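Putative low molecular weight protein-tyrosine-phosphatase slr0328 (Synechocystis sp., PDB 5O7B) probably hydrolyses phosphotyrosine in proteins to tyrosine and inorganic phosphate, as a low molecular weight protein-tyrosine phosphatase. Local coordinates at residues A[50-56]-A[81-84]; A[134-137]-A[148-153]. All blocks are in the same frame, centred on the assembly; numbering follows the deposited sequence.

Interaction 1: A[50-56]-A[81-84]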
loop_
_atom_site.group_PDB
_atom_site.type_symbol
_atom_site.label_atom_id
_atom_site.label_comp_id
_atom_site.label_asym_id
_atom_site.label_seq_id
_atom_site.Cartn_x
_atom_site.Cartn_y
_atom_site.Cartn_z
ATOM N N ASP A 50 -4.203 2.907 8.541
ATOM C CA ASP A 50 -4.405 4.097 7.730
ATOM C C ASP A 50 -3.306 4.117 6.680
ATOM O O ASP A 50 -2.357 3.332 6.737
ATOM C CB ASP A 50 -4.404 5.378 8.581
ATOM C CG ASP A 50 -4.922 6.600 7.820
ATOM O OD1 ASP A 50 -5.522 6.437 6.735
ATOM O OD2 ASP A 50 -4.718 7.732 8.304
ATOM N N SER A 51 -3.445 5.015 5.709
ATOM C CA SER A 51 -2.438 5.176 4.676
ATOM C C SER A 51 -2.284 6.657 4.370
ATOM O O SER A 51 -3.187 7.461 4.617
ATOM C CB SER A 51 -2.790 4.394 3.396
ATOM O OG SER A 51 -3.951 4.904 2.751
ATOM N N ALA A 52 -1.120 7.005 3.823
ATOM C CA ALA A 52 -0.787 8.384 3.491
ATOM C C ALA A 52 0.340 8.358 2.469
ATOM O O ALA A 52 0.856 7.295 2.114
ATOM C CB ALA A 52 -0.404 9.182 4.739
ATOM N N GLY A 53 0.725 9.536 2.001
ATOM C CA GLY A 53 1.682 9.642 0.916
ATOM C C GLY A 53 2.737 10.687 1.200
ATOM O O GLY A 53 2.498 11.666 1.901
ATOM N N THR A 54 3.925 10.464 0.625
ATOM C CA THR A 54 5.010 11.427 0.783
ATOM C C THR A 54 4.756 12.704 -0.011
ATOM O O THR A 54 5.187 13.781 0.411
ATOM C CB THR A 54 6.348 10.799 0.374
ATOM O OG1 THR A 54 6.347 10.520 -1.032
ATOM C CG2 THR A 54 6.582 9.509 1.135
ATOM N N SER A 55 4.064 12.611 -1.150
ATOM C CA SER A 55 3.700 13.769 -1.967
ATOM C C SER A 55 2.241 14.129 -1.706
ATOM O O SER A 55 1.393 13.247 -1.546
ATOM C CB SER A 55 3.919 13.478 -3.463
ATOM O OG SER A 55 3.787 14.632 -4.301
ATOM N N SER A 56 1.952 15.426 -1.645
ATOM C CA SER A 56 0.588 15.893 -1.446
ATOM C C SER A 56 -0.086 16.292 -2.750
ATOM O O SER A 56 -1.127 16.951 -2.716
ATOM C CB SER A 56 0.558 17.073 -0.468
ATOM O OG SER A 56 1.312 18.169 -0.958
ATOM N N ARG A 81 -9.240 8.377 0.673
ATOM C CA ARG A 81 -8.926 9.717 0.190
ATOM C C ARG A 81 -7.449 10.010 0.387
ATOM O O ARG A 81 -6.961 9.951 1.513
ATOM C CB ARG A 81 -9.771 10.772 0.919
ATOM C CG ARG A 81 -11.257 10.670 0.645
ATOM C CD ARG A 81 -11.511 10.090 -0.740
ATOM N NE ARG A 81 -12.863 9.580 -0.887
ATOM N N ALA A 82 -6.742 10.329 -0.699
ATOM C CA ALA A 82 -5.307 10.566 -0.592
ATOM C C ALA A 82 -5.019 11.684 0.400
ATOM O O ALA A 82 -5.682 12.724 0.404
ATOM C CB ALA A 82 -4.701 10.917 -1.955
ATOM N N ARG A 83 -4.019 11.463 1.242
ATOM C CA ARG A 83 -3.568 12.475 2.178
ATOM C C ARG A 83 -2.064 12.345 2.342
ATOM O O ARG A 83 -1.497 11.259 2.199
ATOM C CB ARG A 83 -4.278 12.372 3.539
ATOM C CG ARG A 83 -3.873 11.210 4.425
ATOM C CD ARG A 83 -4.236 11.510 5.872
ATOM N NE ARG A 83 -3.821 10.456 6.787
ATOM C CZ ARG A 83 -2.693 10.484 7.485
ATOM N NH1 ARG A 83 -1.862 11.508 7.351
ATOM N NH2 ARG A 83 -2.384 9.480 8.296
ATOM N N GLN A 84 -1.429 13.474 2.620
ATOM C CA GLN A 84 0.017 13.572 2.714
ATOM C C GLN A 84 0.475 13.149 4.098
ATOM O O GLN A 84 -0.204 13.420 5.087
ATOM C CB GLN A 84 0.464 15.004 2.410
ATOM C CG GLN A 84 -0.226 16.078 3.253
ATOM C CD GLN A 84 -1.677 16.287 2.874
ATOM O OE1 GLN A 84 -2.331 15.368 2.392
ATOM N NE2 GLN A 84 -2.193 17.496 3.100
#

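Interaction 2: A[134-137]-A[148-153]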
loop_
_atom_site.group_PDB
_atom_site.type_symbol
_atom_site.label_atom_id
_atom_site.label_comp_id
_atom_site.label_asym_id
_atom_site.label_seq_id
_atom_site.Cartn_x
_atom_site.Cartn_y
_atom_site.Cartn_z
ATOM N N GLU A 134 10.670 -4.275 -3.644
ATOM C CA GLU A 134 9.719 -3.179 -3.507
ATOM C C GLU A 134 8.296 -3.600 -3.873
ATOM O O GLU A 134 8.075 -4.644 -4.491
ATOM C CB GLU A 134 10.146 -2.003 -4.384
ATOM C CG GLU A 134 9.915 -2.248 -5.863
ATOM C CD GLU A 134 10.183 -1.027 -6.712
ATOM O OE1 GLU A 134 10.720 -0.036 -6.169
ATOM O OE2 GLU A 134 9.855 -1.066 -7.921
ATOM N N VAL A 135 7.323 -2.791 -3.468
ATOM C CA VAL A 135 5.978 -2.845 -4.032
ATOM C C VAL A 135 5.963 -1.896 -5.231
ATOM O O VAL A 135 6.005 -0.671 -5.034
ATOM C CB VAL A 135 4.910 -2.471 -2.996
ATOM C CG1 VAL A 135 3.527 -2.500 -3.620
ATOM C CG2 VAL A 135 4.978 -3.422 -1.794
ATOM N N PRO A 136 5.923 -2.409 -6.460
ATOM C CA PRO A 136 6.267 -1.582 -7.621
ATOM C C PRO A 136 5.163 -0.599 -7.964
ATOM O O PRO A 136 3.971 -0.890 -7.817
ATOM C CB PRO A 136 6.443 -2.610 -8.749
ATOM C CG PRO A 136 6.003 -3.944 -8.180
ATOM C CD PRO A 136 5.350 -3.696 -6.865
ATOM N N ASP A 137 5.576 0.568 -8.456
ATOM C CA ASP A 137 4.623 1.597 -8.856
ATOM C C ASP A 137 3.826 1.133 -10.071
ATOM O O ASP A 137 4.392 0.710 -11.073
ATOM C CB ASP A 137 5.337 2.916 -9.155
ATOM C CG ASP A 137 4.376 4.076 -9.325
ATOM O OD1 ASP A 137 3.157 3.834 -9.430
ATOM O OD2 ASP A 137 4.842 5.238 -9.366
ATOM N N HIS A 148 -0.216 -7.632 -9.408
ATOM C CA HIS A 148 1.043 -7.950 -8.736
ATOM C C HIS A 148 1.175 -7.193 -7.428
ATOM O O HIS A 148 1.638 -7.753 -6.431
ATOM C CB HIS A 148 2.252 -7.653 -9.630
ATOM C CG HIS A 148 3.485 -8.429 -9.247
ATOM N ND1 HIS A 148 4.648 -7.825 -8.823
ATOM C CD2 HIS A 148 3.725 -9.763 -9.212
ATOM C CE1 HIS A 148 5.556 -8.750 -8.552
ATOM N NE2 HIS A 148 5.022 -9.936 -8.780
ATOM N N VAL A 149 0.790 -5.914 -7.415
ATOM C CA VAL A 149 0.769 -5.159 -6.163
ATOM C C VAL A 149 -0.047 -5.907 -5.116
ATOM O O VAL A 149 0.395 -6.100 -3.978
ATOM C CB VAL A 149 0.226 -3.737 -6.398
ATOM C CG1 VAL A 149 -0.109 -3.069 -5.079
ATOM C CG2 VAL A 149 1.227 -2.899 -7.187
ATOM N N ILE A 150 -1.234 -6.375 -5.501
ATOM C CA ILE A 150 -2.083 -7.099 -4.559
ATOM C C ILE A 150 -1.425 -8.403 -4.126
ATOM O O ILE A 150 -1.450 -8.763 -2.942
ATOM C CB ILE A 150 -3.477 -7.336 -5.170
ATOM C CG1 ILE A 150 -4.091 -6.003 -5.616
ATOM C CG2 ILE A 150 -4.381 -8.085 -4.194
ATOM C CD1 ILE A 150 -4.768 -5.227 -4.493
ATOM N N ASP A 151 -0.823 -9.127 -5.076
ATOM C CA ASP A 151 -0.106 -10.360 -4.759
ATOM C C ASP A 151 0.961 -10.136 -3.697
ATOM O O ASP A 151 1.131 -10.957 -2.784
ATOM C CB ASP A 151 0.543 -10.926 -6.021
ATOM C CG ASP A 151 -0.461 -11.295 -7.083
ATOM O OD1 ASP A 151 -1.648 -11.460 -6.746
ATOM O OD2 ASP A 151 -0.053 -11.419 -8.259
ATOM N N LEU A 152 1.711 -9.035 -3.816
ATOM C CA LEU A 152 2.785 -8.763 -2.870
ATOM C C LEU A 152 2.237 -8.382 -1.505
ATOM O O LEU A 152 2.829 -8.745 -0.480
ATOM C CB LEU A 152 3.711 -7.662 -3.416
ATOM C CG LEU A 152 4.281 -7.957 -4.813
ATOM C CD1 LEU A 152 5.119 -6.832 -5.399
ATOM C CD2 LEU A 152 5.097 -9.219 -4.772
ATOM N N LEU A 153 1.103 -7.672 -1.471
ATOM C CA LEU A 153 0.528 -7.239 -0.206
ATOM C C LEU A 153 -0.183 -8.371 0.520
ATOM O O LEU A 153 -0.191 -8.394 1.752
ATOM C CB LEU A 153 -0.430 -6.068 -0.433
ATOM C CG LEU A 153 0.255 -4.767 -0.856
ATOM C CD1 LEU A 153 -0.757 -3.729 -1.294
ATOM C CD2 LEU A 153 1.136 -4.217 0.258
#

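Interaction 1: A[50-56]-A[81-84]
Arg-83 lays its side chain along strand 50-53, and its NE and NH2 both converge on one carboxylate oxygen of Asp-50. NH2 of Arg-83 lies 2.9 Å from OD2 of Asp-50, with an N-H...O angle of 157°; NE of Arg-83 reaches the same OD2 at 3.2 Å and is more bent. That oxygen lies close to the guanidinium plane, and the carboxylate is turned 42° against it. NE meets OD2 on the syn side but tilted from the carboxylate plane, NH2 comes from above that plane, and both lie on the same face. CB of Ala-52 packs 3.7 Å above the guanidinium plane, over its centre, while the bonds to Asp-50 hold the group from its edge. A chain extended from CG to NE (chi3 -178°) carries the charge back along the strand from Gly-53, whose N donates to O of Arg-83 at 2.8 Å. In the low molecular weight phosphatase fold, strand 50-53 runs parallel to strand 17-20, which ends at Cys-20, by similarity the nucleophile; the contact thus lies beside the phosphate-binding loop, and Asn-23 OD1 of that loop accepts from the backbone N of Arg-83. Asp-89 forms a second salt bridge, to NH1 of Arg-83. Replacing the arginine by a leucine would probably leave Asp-50 and Asp-89 without their shared cationic partner. Gln-84, bent at chi2 (-72°), curls round CB of Ser-56, its CB at 3.5 Å and its CG at 3.9 Å from that carbon; its CA makes a CA-H...O contact with O of Gly-53 at 3.2 Å.

Interaction 2: A[134-137]-A[148-153]
The backbone of residues 134-137 passes beside helix 143-156 without a hydrogen bond between the segments, its nearest CA pair being Val-135 and Val-149 at 6.1 Å. Carbon contacts dominate instead. CD1 of Leu-152 comes up against CD of the Pro-136 ring at 3.5 Å, tighter than usual van der Waals packing, and the same methyl lies 3.8 Å from O of Glu-134. Val-135 and Val-149 cross at about a right angle, each presenting the CG1 branch that is anti to its own backbone N (chi1 178° in Val-135, 166° in Val-149), and these two methyls meet at 4.0 Å. In this family the segment belongs to the loop that carries the general acid, by similarity Asp-137, whose CB points away from the helix; O of Val-135 accepts a hydrogen bond from NH2 of Arg-26, by similarity an active-site residue. The other methyl of Val-149, CG2, approaches O of Pro-136 to 3.5 Å. The ring of His-148 turns an edge to the proline, ND1 standing 4.2 Å from CG of Pro-136. Within the helix, one turn on, CG of Leu-152 packs over one face of that imidazole, offset toward its rim.

From the N terminus the chain runs through strand 17-20 and helix 26-37 to strand 50-53, where interaction 1 begins; it closes on residues 81-84 after a connection that includes helix 65-68. Interaction 2 opens later, beyond helix 101-104, and closes a shorter loop, 10 residues between its segments, onto helix 143-156. The two are in series, neither nesting nor crossing. The centres of interaction 1 and interaction 2 are about 18 Å apart, on opposite sides of the chain's centre, and the nearest atoms of interactions 1 and 2 are about 10 Å apart. Interaction 1 ties a loop to the sheet; interaction 2 joins the loop of the putative proton donor to the last helix. Both flank the predicted site of Cys-20 and Arg-26.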